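Long-range contacts in glucan-binding protein C, GbpC (Streptococcus mutans, PDB 6CAM), which probably binds glucan at the streptococcal cell surface, as a calcium-binding protein anchored to the peptidoglycan of the cell wall: residues 179-184 against 324-329; 119-124 against 169-174; 62-67 against 218-223. One frame throughout, in Å; residues are numbered along the deposited sequence.

Contact 1: 179-184 against 324-329; sequences TIFIGA and PTTIWF. With BGC (beta-D-glucopyranose), chain C; BGC (beta-D-glucopyranose), chain D.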
loop_
_atom_site.group_PDB
_atom_site.type_symbol
_atom_site.label_atom_id
_atom_site.label_comp_id
_atom_site.label_asym_id
_atom_site.label_seq_id
_atom_site.Cartn_x
_atom_site.Cartn_y
_atom_site.Cartn_z
ATOM N N THR A 179 -2.779 4.773 8.228
ATOM C CA THR A 179 -1.511 4.562 8.844
ATOM C C THR A 179 -0.558 5.695 8.556
ATOM O O THR A 179 -0.792 6.766 9.036
ATOM C CB THR A 179 -0.941 3.167 8.598
ATOM O OG1 THR A 179 -1.994 2.167 8.636
ATOM C CG2 THR A 179 0.087 2.835 9.640
ATOM N N ILE A 180 0.447 5.507 7.717
ATOM C CA ILE A 180 1.560 6.447 7.643
ATOM C C ILE A 180 2.043 6.573 6.204
ATOM O O ILE A 180 2.116 5.615 5.498
ATOM C CB ILE A 180 2.661 5.955 8.596
ATOM C CG1 ILE A 180 3.815 6.922 8.773
ATOM C CG2 ILE A 180 3.197 4.597 8.206
ATOM C CD1 ILE A 180 4.809 6.369 9.783
ATOM N N PHE A 181 2.419 7.765 5.829
ATOM C CA PHE A 181 3.024 8.001 4.536
ATOM C C PHE A 181 4.388 8.592 4.957
ATOM O O PHE A 181 4.441 9.568 5.580
ATOM C CB PHE A 181 2.202 8.936 3.703
ATOM C CG PHE A 181 2.511 8.869 2.254
ATOM C CD1 PHE A 181 3.776 8.846 1.842
ATOM C CD2 PHE A 181 1.535 8.820 1.337
ATOM C CE1 PHE A 181 4.096 8.789 0.489
ATOM C CE2 PHE A 181 1.829 8.755 -0.004
ATOM C CZ PHE A 181 3.119 8.758 -0.410
ATOM N N ILE A 182 5.461 7.921 4.644
ATOM C CA ILE A 182 6.758 8.309 5.131
ATOM C C ILE A 182 7.735 8.374 3.979
ATOM O O ILE A 182 7.623 7.612 3.040
ATOM C CB ILE A 182 7.212 7.375 6.260
ATOM C CG1 ILE A 182 8.580 7.758 6.801
ATOM C CG2 ILE A 182 7.203 5.915 5.849
ATOM C CD1 ILE A 182 8.830 7.192 8.179
ATOM N N GLY A 183 8.686 9.288 4.066
ATOM C CA GLY A 183 9.672 9.377 3.039
ATOM C C GLY A 183 10.810 10.241 3.419
ATOM O O GLY A 183 10.766 10.945 4.420
ATOM N N ALA A 184 11.861 10.147 2.627
ATOM C CA ALA A 184 13.079 10.907 2.876
ATOM C C ALA A 184 13.843 10.971 1.590
ATOM O O ALA A 184 13.634 10.154 0.719
ATOM C CB ALA A 184 13.925 10.229 3.932
ATOM N N PRO A 324 13.872 10.534 -3.956
ATOM C CA PRO A 324 13.419 10.304 -2.580
ATOM C C PRO A 324 12.670 9.016 -2.441
ATOM O O PRO A 324 11.991 8.589 -3.370
ATOM C CB PRO A 324 12.506 11.496 -2.324
ATOM C CG PRO A 324 13.164 12.567 -3.095
ATOM C CD PRO A 324 13.560 11.908 -4.384
ATOM N N THR A 325 12.815 8.410 -1.283
ATOM C CA THR A 325 12.251 7.126 -0.988
ATOM C C THR A 325 10.983 7.376 -0.222
ATOM O O THR A 325 11.020 8.042 0.775
ATOM C CB THR A 325 13.225 6.328 -0.106
ATOM O OG1 THR A 325 14.444 6.097 -0.828
ATOM C CG2 THR A 325 12.635 4.995 0.292
ATOM N N THR A 326 9.877 6.805 -0.659
ATOM C CA THR A 326 8.596 7.037 -0.014
ATOM C C THR A 326 7.827 5.729 0.059
ATOM O O THR A 326 7.996 4.825 -0.765
ATOM C CB THR A 326 7.755 8.073 -0.790
ATOM O OG1 THR A 326 7.503 7.607 -2.125
ATOM C CG2 THR A 326 8.467 9.424 -0.855
ATOM N N ILE A 327 6.987 5.615 1.068
ATOM C CA ILE A 327 6.060 4.517 1.117
ATOM C C ILE A 327 4.839 5.011 1.855
ATOM O O ILE A 327 4.952 5.716 2.855
ATOM C CB ILE A 327 6.661 3.273 1.819
ATOM C CG1 ILE A 327 5.672 2.105 1.822
ATOM C CG2 ILE A 327 7.063 3.566 3.254
ATOM C CD1 ILE A 327 6.287 0.751 2.130
ATOM N N TRP A 328 3.679 4.674 1.325
ATOM C CA TRP A 328 2.461 4.759 2.088
ATOM C C TRP A 328 2.251 3.368 2.615
ATOM O O TRP A 328 1.989 2.462 1.871
ATOM C CB TRP A 328 1.314 5.172 1.211
ATOM C CG TRP A 328 0.066 5.375 1.937
ATOM C CD1 TRP A 328 -0.221 5.070 3.261
ATOM C CD2 TRP A 328 -1.092 5.941 1.403
ATOM N NE1 TRP A 328 -1.512 5.415 3.552
ATOM C CE2 TRP A 328 -2.065 5.963 2.430
ATOM C CE3 TRP A 328 -1.415 6.468 0.141
ATOM C CZ2 TRP A 328 -3.342 6.473 2.229
ATOM C CZ3 TRP A 328 -2.697 6.974 -0.059
ATOM C CH2 TRP A 328 -3.638 6.973 0.983
ATOM N N PHE A 329 2.408 3.188 3.902
ATOM C CA PHE A 329 2.274 1.887 4.466
ATOM C C PHE A 329 1.033 1.981 5.292
ATOM O O PHE A 329 0.970 2.782 6.190
ATOM C CB PHE A 329 3.454 1.488 5.371
ATOM C CG PHE A 329 3.222 0.164 6.033
ATOM C CD1 PHE A 329 3.484 -0.994 5.339
ATOM C CD2 PHE A 329 2.640 0.083 7.275
ATOM C CE1 PHE A 329 3.212 -2.227 5.902
ATOM C CE2 PHE A 329 2.390 -1.139 7.860
ATOM C CZ PHE A 329 2.657 -2.295 7.169
HETATM C C2 BGC C . 4.601 3.313 -2.144
HETATM C C3 BGC C . 3.260 2.700 -2.262
HETATM C C4 BGC C . 2.447 3.035 -3.480
HETATM C C5 BGC C . 3.317 3.102 -4.752
HETATM C C6 BGC C . 2.634 3.565 -6.053
HETATM C C1 BGC C . 5.333 3.401 -3.477
HETATM O O1 BGC C . 6.495 4.251 -3.342
HETATM O O2 BGC C . 5.035 2.186 -1.395
HETATM O O3 BGC C . 2.592 2.634 -0.968
HETATM O O4 BGC C . 1.881 1.747 -3.354
HETATM O O5 BGC C . 4.452 3.930 -4.483
HETATM O O6 BGC C . 2.785 2.580 -7.130
HETATM C C2 BGC D . -2.873 2.015 -0.066
HETATM C C3 BGC D . -3.142 0.495 0.051
HETATM C C4 BGC D . -2.128 -0.207 0.949
HETATM C C5 BGC D . -1.101 0.797 1.458
HETATM C C6 BGC D . -0.066 0.106 2.299
HETATM C C1 BGC D . -1.391 2.395 -0.279
HETATM O O1 BGC D . -1.045 2.361 -1.677
HETATM O O2 BGC D . -3.424 2.718 1.077
HETATM O O3 BGC D . -3.133 -0.173 -1.230
HETATM O O4 BGC D . -2.797 -0.845 2.053
HETATM O O5 BGC D . -0.483 1.517 0.392
HETATM O O6 BGC D . 0.537 -1.077 1.819
#
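Ala184 and Thr325 exchange two backbone hydrogen bonds, with Thr325 N to Ala184 O at 2.8 Å. Ile182 with Ile327 and Ile180 with Phe329 repeat this pair of N-H...O hydrogen bonds, which makes three hydrogen-bonded pairs of an antiparallel ladder. The bond from Ile182 N to Ile327 O is nearly straight, 171° at the hydrogen. Gly183 with Thr326 and Phe181 with Trp328 are the non-hydrogen-bonded pairs between them. At Gly183 the strands come close, CA to Thr326 CA 4.0 Å, and the glycine leaves room there for the threonine methyl CG2.

The outer edge of strand 325-329 holds a glucose, chain C. Its O1 gives a hydrogen bond to Thr326 O at 3.0 Å. Trp328 N gives a longer, bent one to O3. A second glucose, chain D, lays its O2 over one face of the Trp328 indole, while Trp328 NE1 hydrogen-bonds to Lys178 O.

On the face that carries Trp328, Phe181 leans across to it. Phe181 holds CG anti to its N (chi1 -161°), and the ring reaches over the neighbouring strand. Trp328 CB sits over one ring face, 3.9 Å from the centroid, a CH-pi contact. The Phe181 ring and the five-membered ring of Trp328 have planes 27° apart but are slid past each other, so they barely overlap. Thr326 CB meets the Phe181 ring at its edge.

On the other side, Ile182 CG2 and Ile327 CG2 touch at 3.5 Å. Ile180 CG2 packs more loosely on Phe329 CB. The Phe329 and Phe314 rings stack. The four-stranded sheet thus packs like half of a beta-sandwich on strands 194-204 and 312-319. Its glucose-bearing edge lies beside the calcium site, the Ile327 side chain about 4 Å from that of Glu237, consistent with a glucan-binding site.

Contact 2: 119-124 against 169-174; sequences KEDTWF and LVNLFH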
loop_
_atom_site.group_PDB
_atom_site.type_symbol
_atom_site.label_atom_id
_atom_site.label_comp_id
_atom_site.label_asym_id
_atom_site.label_seq_id
_atom_site.Cartn_x
_atom_site.Cartn_y
_atom_site.Cartn_z
ATOM N N LYS A 119 -7.790 16.259 15.142
ATOM C CA LYS A 119 -8.699 15.706 14.184
ATOM C C LYS A 119 -8.141 15.722 12.791
ATOM O O LYS A 119 -8.791 15.244 11.902
ATOM C CB LYS A 119 -10.020 16.490 14.211
ATOM C CG LYS A 119 -10.621 16.450 15.614
ATOM C CD LYS A 119 -12.042 16.995 15.605
ATOM C CE LYS A 119 -12.129 18.457 15.199
ATOM N NZ LYS A 119 -11.373 19.331 16.121
ATOM N N GLU A 120 -6.927 16.184 12.597
ATOM C CA GLU A 120 -6.403 16.269 11.229
ATOM C C GLU A 120 -5.116 15.481 11.077
ATOM O O GLU A 120 -4.469 15.161 12.041
ATOM C CB GLU A 120 -6.205 17.726 10.808
ATOM C CG GLU A 120 -5.034 18.440 11.403
ATOM C CD GLU A 120 -5.001 19.937 11.065
ATOM O OE1 GLU A 120 -5.094 20.292 9.865
ATOM O OE2 GLU A 120 -4.807 20.749 11.989
ATOM N N ASP A 121 -4.779 15.187 9.828
ATOM C CA ASP A 121 -3.565 14.499 9.493
ATOM C C ASP A 121 -2.438 15.404 9.951
ATOM O O ASP A 121 -2.507 16.623 9.832
ATOM C CB ASP A 121 -3.422 14.249 7.976
ATOM C CG ASP A 121 -4.561 13.426 7.379
ATOM O OD1 ASP A 121 -5.225 12.625 8.073
ATOM O OD2 ASP A 121 -4.726 13.527 6.146
ATOM N N THR A 122 -1.401 14.794 10.489
ATOM C CA THR A 122 -0.352 15.527 11.144
ATOM C C THR A 122 0.913 15.239 10.397
ATOM O O THR A 122 1.079 14.164 9.857
ATOM C CB THR A 122 -0.275 15.061 12.599
ATOM O OG1 THR A 122 -1.547 15.340 13.205
ATOM C CG2 THR A 122 0.785 15.780 13.338
ATOM N N TRP A 123 1.786 16.222 10.307
ATOM C CA TRP A 123 3.054 16.024 9.658
ATOM C C TRP A 123 4.181 16.265 10.647
ATOM O O TRP A 123 4.159 17.240 11.410
ATOM C CB TRP A 123 3.201 16.996 8.517
ATOM C CG TRP A 123 2.421 16.743 7.298
ATOM C CD1 TRP A 123 1.107 17.080 7.049
ATOM C CD2 TRP A 123 2.928 16.190 6.098
ATOM N NE1 TRP A 123 0.790 16.767 5.753
ATOM C CE2 TRP A 123 1.887 16.214 5.148
ATOM C CE3 TRP A 123 4.176 15.690 5.724
ATOM C CZ2 TRP A 123 2.048 15.718 3.837
ATOM C CZ3 TRP A 123 4.329 15.190 4.408
ATOM C CH2 TRP A 123 3.271 15.227 3.498
ATOM N N PHE A 124 5.166 15.374 10.643
ATOM C CA PHE A 124 6.304 15.533 11.492
ATOM C C PHE A 124 7.497 14.787 10.944
ATOM O O PHE A 124 7.375 13.924 10.058
ATOM C CB PHE A 124 5.992 15.079 12.927
ATOM C CG PHE A 124 5.388 13.718 13.012
ATOM C CD1 PHE A 124 6.182 12.586 13.074
ATOM C CD2 PHE A 124 4.014 13.582 13.081
ATOM C CE1 PHE A 124 5.601 11.344 13.141
ATOM C CE2 PHE A 124 3.434 12.351 13.190
ATOM C CZ PHE A 124 4.232 11.214 13.205
ATOM N N LEU A 169 10.375 12.260 6.905
ATOM C CA LEU A 169 9.154 13.049 6.992
ATOM C C LEU A 169 7.961 12.114 6.964
ATOM O O LEU A 169 7.887 11.193 6.133
ATOM C CB LEU A 169 9.086 14.041 5.857
ATOM C CG LEU A 169 7.949 15.061 5.865
ATOM C CD1 LEU A 169 8.044 15.994 7.058
ATOM C CD2 LEU A 169 7.961 15.837 4.577
ATOM N N VAL A 170 7.017 12.372 7.858
ATOM C CA VAL A 170 5.856 11.548 8.023
ATOM C C VAL A 170 4.602 12.394 7.891
ATOM O O VAL A 170 4.487 13.475 8.526
ATOM C CB VAL A 170 5.829 10.904 9.423
ATOM C CG1 VAL A 170 4.513 10.203 9.659
ATOM C CG2 VAL A 170 6.982 9.946 9.569
ATOM N N ASN A 171 3.672 11.875 7.102
ATOM C CA ASN A 171 2.295 12.306 7.104
ATOM C C ASN A 171 1.558 11.208 7.841
ATOM O O ASN A 171 1.463 10.079 7.376
ATOM C CB ASN A 171 1.797 12.527 5.668
ATOM C CG ASN A 171 0.413 13.151 5.621
ATOM O OD1 ASN A 171 -0.156 13.560 6.649
ATOM N ND2 ASN A 171 -0.131 13.235 4.439
ATOM N N LEU A 172 1.095 11.535 9.031
ATOM C CA LEU A 172 0.438 10.610 9.878
ATOM C C LEU A 172 -1.055 10.893 9.724
ATOM O O LEU A 172 -1.553 11.966 10.099
ATOM C CB LEU A 172 0.895 10.798 11.317
ATOM C CG LEU A 172 0.181 9.956 12.374
ATOM C CD1 LEU A 172 0.551 8.504 12.233
ATOM C CD2 LEU A 172 0.509 10.474 13.778
ATOM N N PHE A 173 -1.757 9.922 9.185
ATOM C CA PHE A 173 -3.202 10.057 8.958
ATOM C C PHE A 173 -3.942 9.992 10.260
ATOM O O PHE A 173 -3.610 9.207 11.133
ATOM C CB PHE A 173 -3.684 9.033 7.969
ATOM C CG PHE A 173 -3.027 9.198 6.652
ATOM C CD1 PHE A 173 -3.331 10.274 5.873
ATOM C CD2 PHE A 173 -1.990 8.353 6.286
ATOM C CE1 PHE A 173 -2.661 10.489 4.683
ATOM C CE2 PHE A 173 -1.309 8.548 5.100
ATOM C CZ PHE A 173 -1.675 9.605 4.288
ATOM N N HIS A 174 -4.943 10.834 10.417
ATOM C CA HIS A 174 -5.695 10.800 11.678
ATOM C C HIS A 174 -6.551 9.530 11.713
ATOM O O HIS A 174 -6.914 9.065 12.818
ATOM C CB HIS A 174 -6.539 12.060 11.883
ATOM C CG HIS A 174 -7.682 12.181 10.950
ATOM N ND1 HIS A 174 -8.923 11.647 11.233
ATOM C CD2 HIS A 174 -7.791 12.791 9.746
ATOM C CE1 HIS A 174 -9.732 11.902 10.223
ATOM N NE2 HIS A 174 -9.076 12.600 9.315
HETATM O O HOH W 1 -2.722 14.264 4.595
#
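Val170 N gives Phe124 O a hydrogen bond of 2.7 Å, the shortest between these two strands. They form an antiparallel beta ladder, where Thr122 pairs with Leu172 and Phe124 with Val170, each through two backbone hydrogen bonds. The Asp121 carboxylate sits where strand 122-124 begins and strand 169-172 ends. Its OD1 takes a hydrogen bond from His174 N at 3.0 Å, on the anti side of the carboxylate. The other oxygen, OD2, accepts from a water at 2.6 Å. That water in turn accepts from Asn171 ND2.

His174 and Phe173 also crowd this end. Lys119 O stands over the centre of the His174 ring, 3.3 Å above its plane. The imidazole ND1 is held by Ala72 O. The Phe173 ring turns its edge to Asp121 OD2, with the carboxylate and ring planes 86° apart.

On the opposite side of the strands from Trp123, Phe124 packs on two residues. Its CG lies between the backbone N and the carbonyl carbon (chi1 51°), which brings the ring over the partner strand. Val170 CB sits over one ring face, and Leu172 CD2 is at the ring edge. Leu172 goes on to touch Val134 and Tyr136 of strand 132-137.

Trp123 lies flat on the Asn171 amide, the planes 12° apart. Asn171 CB is 3.5 Å from the centroid of the six-membered ring, almost on its normal.

Contact 3: 62-67 against 218-223; sequences QGLVFI and AIMSLS. With BGC (beta-D-glucopyranose), chain D.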
loop_
_atom_site.group_PDB
_atom_site.type_symbol
_atom_site.label_atom_id
_atom_site.label_comp_id
_atom_site.label_asym_id
_atom_site.label_seq_id
_atom_site.Cartn_x
_atom_site.Cartn_y
_atom_site.Cartn_z
ATOM N N GLN A 62 -11.098 -14.210 9.957
ATOM C CA GLN A 62 -11.137 -12.774 10.177
ATOM C C GLN A 62 -12.176 -12.389 11.192
ATOM O O GLN A 62 -13.383 -12.602 10.975
ATOM C CB GLN A 62 -11.444 -12.058 8.866
ATOM C CG GLN A 62 -11.516 -10.563 9.005
ATOM C CD GLN A 62 -10.161 -9.993 9.395
ATOM O OE1 GLN A 62 -9.715 -10.124 10.544
ATOM N NE2 GLN A 62 -9.509 -9.366 8.448
ATOM N N GLY A 63 -11.717 -11.912 12.335
ATOM C CA GLY A 63 -12.583 -11.363 13.346
ATOM C C GLY A 63 -12.367 -9.870 13.503
ATOM O O GLY A 63 -13.053 -9.251 14.281
ATOM N N LEU A 64 -11.418 -9.305 12.764
ATOM C CA LEU A 64 -11.124 -7.899 12.876
ATOM C C LEU A 64 -11.844 -7.118 11.797
ATOM O O LEU A 64 -11.756 -7.455 10.634
ATOM C CB LEU A 64 -9.632 -7.672 12.762
ATOM C CG LEU A 64 -9.181 -6.209 12.809
ATOM C CD1 LEU A 64 -9.345 -5.666 14.223
ATOM C CD2 LEU A 64 -7.734 -6.154 12.363
ATOM N N VAL A 65 -12.514 -6.034 12.202
ATOM C CA VAL A 65 -13.093 -5.104 11.255
ATOM C C VAL A 65 -12.426 -3.792 11.600
ATOM O O VAL A 65 -12.659 -3.216 12.666
ATOM C CB VAL A 65 -14.626 -4.984 11.363
ATOM C CG1 VAL A 65 -15.116 -3.895 10.415
ATOM C CG2 VAL A 65 -15.274 -6.332 11.086
ATOM N N PHE A 66 -11.519 -3.395 10.734
ATOM C CA PHE A 66 -10.707 -2.239 11.008
ATOM C C PHE A 66 -10.314 -1.726 9.664
ATOM O O PHE A 66 -9.240 -2.023 9.182
ATOM C CB PHE A 66 -9.500 -2.635 11.840
ATOM C CG PHE A 66 -8.581 -1.493 12.194
ATOM C CD1 PHE A 66 -9.018 -0.443 12.988
ATOM C CD2 PHE A 66 -7.254 -1.533 11.827
ATOM C CE1 PHE A 66 -8.151 0.577 13.335
ATOM C CE2 PHE A 66 -6.398 -0.518 12.153
ATOM C CZ PHE A 66 -6.839 0.525 12.937
ATOM N N ILE A 67 -11.232 -0.978 9.056
ATOM C CA ILE A 67 -11.079 -0.585 7.642
ATOM C C ILE A 67 -11.311 0.888 7.365
ATOM O O ILE A 67 -10.779 1.404 6.400
ATOM C CB ILE A 67 -11.978 -1.434 6.731
ATOM C CG1 ILE A 67 -11.709 -1.149 5.244
ATOM C CG2 ILE A 67 -13.458 -1.233 7.007
ATOM C CD1 ILE A 67 -12.374 -2.173 4.347
ATOM N N ALA A 218 -7.080 -11.649 13.903
ATOM C CA ALA A 218 -6.822 -10.317 13.441
ATOM C C ALA A 218 -6.012 -10.508 12.207
ATOM O O ALA A 218 -4.765 -10.574 12.280
ATOM C CB ALA A 218 -6.051 -9.486 14.439
ATOM N N ILE A 219 -6.702 -10.548 11.091
ATOM C CA ILE A 219 -6.028 -10.683 9.816
ATOM C C ILE A 219 -5.857 -9.301 9.256
ATOM O O ILE A 219 -6.841 -8.583 9.064
ATOM C CB ILE A 219 -6.776 -11.571 8.827
ATOM C CG1 ILE A 219 -7.277 -12.861 9.475
ATOM C CG2 ILE A 219 -5.872 -11.896 7.652
ATOM C CD1 ILE A 219 -6.205 -13.618 10.219
ATOM N N MET A 220 -4.616 -8.936 8.973
ATOM C CA MET A 220 -4.328 -7.569 8.587
ATOM C C MET A 220 -3.646 -7.585 7.257
ATOM O O MET A 220 -2.886 -8.497 6.938
ATOM C CB MET A 220 -3.514 -6.905 9.630
ATOM C CG MET A 220 -4.271 -6.878 10.944
ATOM S SD MET A 220 -3.715 -5.667 12.096
ATOM C CE MET A 220 -4.208 -4.142 11.270
ATOM N N SER A 221 -3.980 -6.584 6.472
ATOM C CA SER A 221 -3.443 -6.426 5.145
ATOM C C SER A 221 -2.002 -5.931 5.221
ATOM O O SER A 221 -1.657 -5.113 6.057
ATOM C CB SER A 221 -4.289 -5.408 4.393
ATOM O OG SER A 221 -4.170 -4.122 4.987
ATOM N N LEU A 222 -1.193 -6.398 4.290
ATOM C CA LEU A 222 0.129 -5.861 4.022
ATOM C C LEU A 222 0.144 -5.673 2.505
ATOM O O LEU A 222 0.833 -6.382 1.771
ATOM C CB LEU A 222 1.198 -6.843 4.477
ATOM C CG LEU A 222 1.208 -7.082 6.002
ATOM C CD1 LEU A 222 2.137 -8.213 6.380
ATOM C CD2 LEU A 222 1.588 -5.816 6.716
ATOM N N SER A 223 -0.641 -4.711 2.043
ATOM C CA SER A 223 -0.844 -4.516 0.599
ATOM C C SER A 223 0.226 -3.636 0.022
ATOM O O SER A 223 0.990 -3.027 0.737
ATOM C CB SER A 223 -2.236 -3.912 0.315
ATOM O OG SER A 223 -3.252 -4.781 0.765
HETATM C C2 BGC D . -2.873 2.015 -0.066
HETATM C C3 BGC D . -3.142 0.495 0.051
HETATM C C4 BGC D . -2.128 -0.207 0.949
HETATM C C5 BGC D . -1.101 0.797 1.458
HETATM C C6 BGC D . -0.066 0.106 2.299
HETATM C C1 BGC D . -1.391 2.395 -0.279
HETATM O O1 BGC D . -1.045 2.361 -1.677
HETATM O O2 BGC D . -3.424 2.718 1.077
HETATM O O3 BGC D . -3.133 -0.173 -1.230
HETATM O O4 BGC D . -2.797 -0.845 2.053
HETATM O O5 BGC D . -0.483 1.517 0.392
HETATM O O6 BGC D . 0.537 -1.077 1.819
#
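Gln62 and Ile219 form the tight end of this contact, although Gln62 is only partly buried. The Gln62 amide hydrogen-bonds to both backbone polar atoms of Ile219. NE2 donates to Ile219 O at 2.8 Å, with the acceptor close to the amide plane. OE1 accepts from Ile219 N at 3.1 Å. It also takes Leu64 N of its own segment, at 2.9 Å, from the other face of the amide plane. Three hydrogen bonds therefore fix the rotation of the amide group. The side chain starts with CG anti to the backbone N (chi1 179°) and bends at chi2, which folds the amide back between the two segments. Ile219 CB then rests 3.5 Å from Gln62 NE2.

The apolar part beyond is buried but looser. Leu64 points at the other segment and lays CD2 on Met220 CG at 3.8 Å. Its CB faces Ala218 CA. Met220 bends at chi3, and its CE reaches Phe66 CD2 at 4.0 Å.

The contact is structural, a side-chain amide hydrogen-bonded to the backbone of an edge-strand residue, plus apolar packing. It joins the edges of two small antiparallel sheets. Strand 64-65 pairs with 143-144, while strand 219-222 pairs with 303-306. Leu64 and Met220 also touch strand 194-204, through Phe203 and Ile201. Phe66 meets the Phe203 ring edge-to-face.

In the fold
Contacts 1 and 2 belong to one four-stranded antiparallel sheet, ordered 122-127, 167-172, 180-184 and 325-329. Their centres are about 12 Å apart. Backbone hydrogen bonds probably join them, such as Gly183 O with Leu169 N at 2.8 Å. Contact 1 lies at the sugar-bearing edge, and the side chain of Ile327 lies about 5 Å from the calcium ion. In contact 2 the Phe173 side chain is about 7 Å from a bound glucose. Contact 3 lies about 21 Å from contact 1, centre to centre, yet Leu222 CD2 touches Phe329 CZ at 3.7 Å. Contacts 2 and 3 are about 22 Å apart between centres and do not touch. Contacts 1 and 3 both touch the chain D glucose, through Trp328 and Ser223 CB.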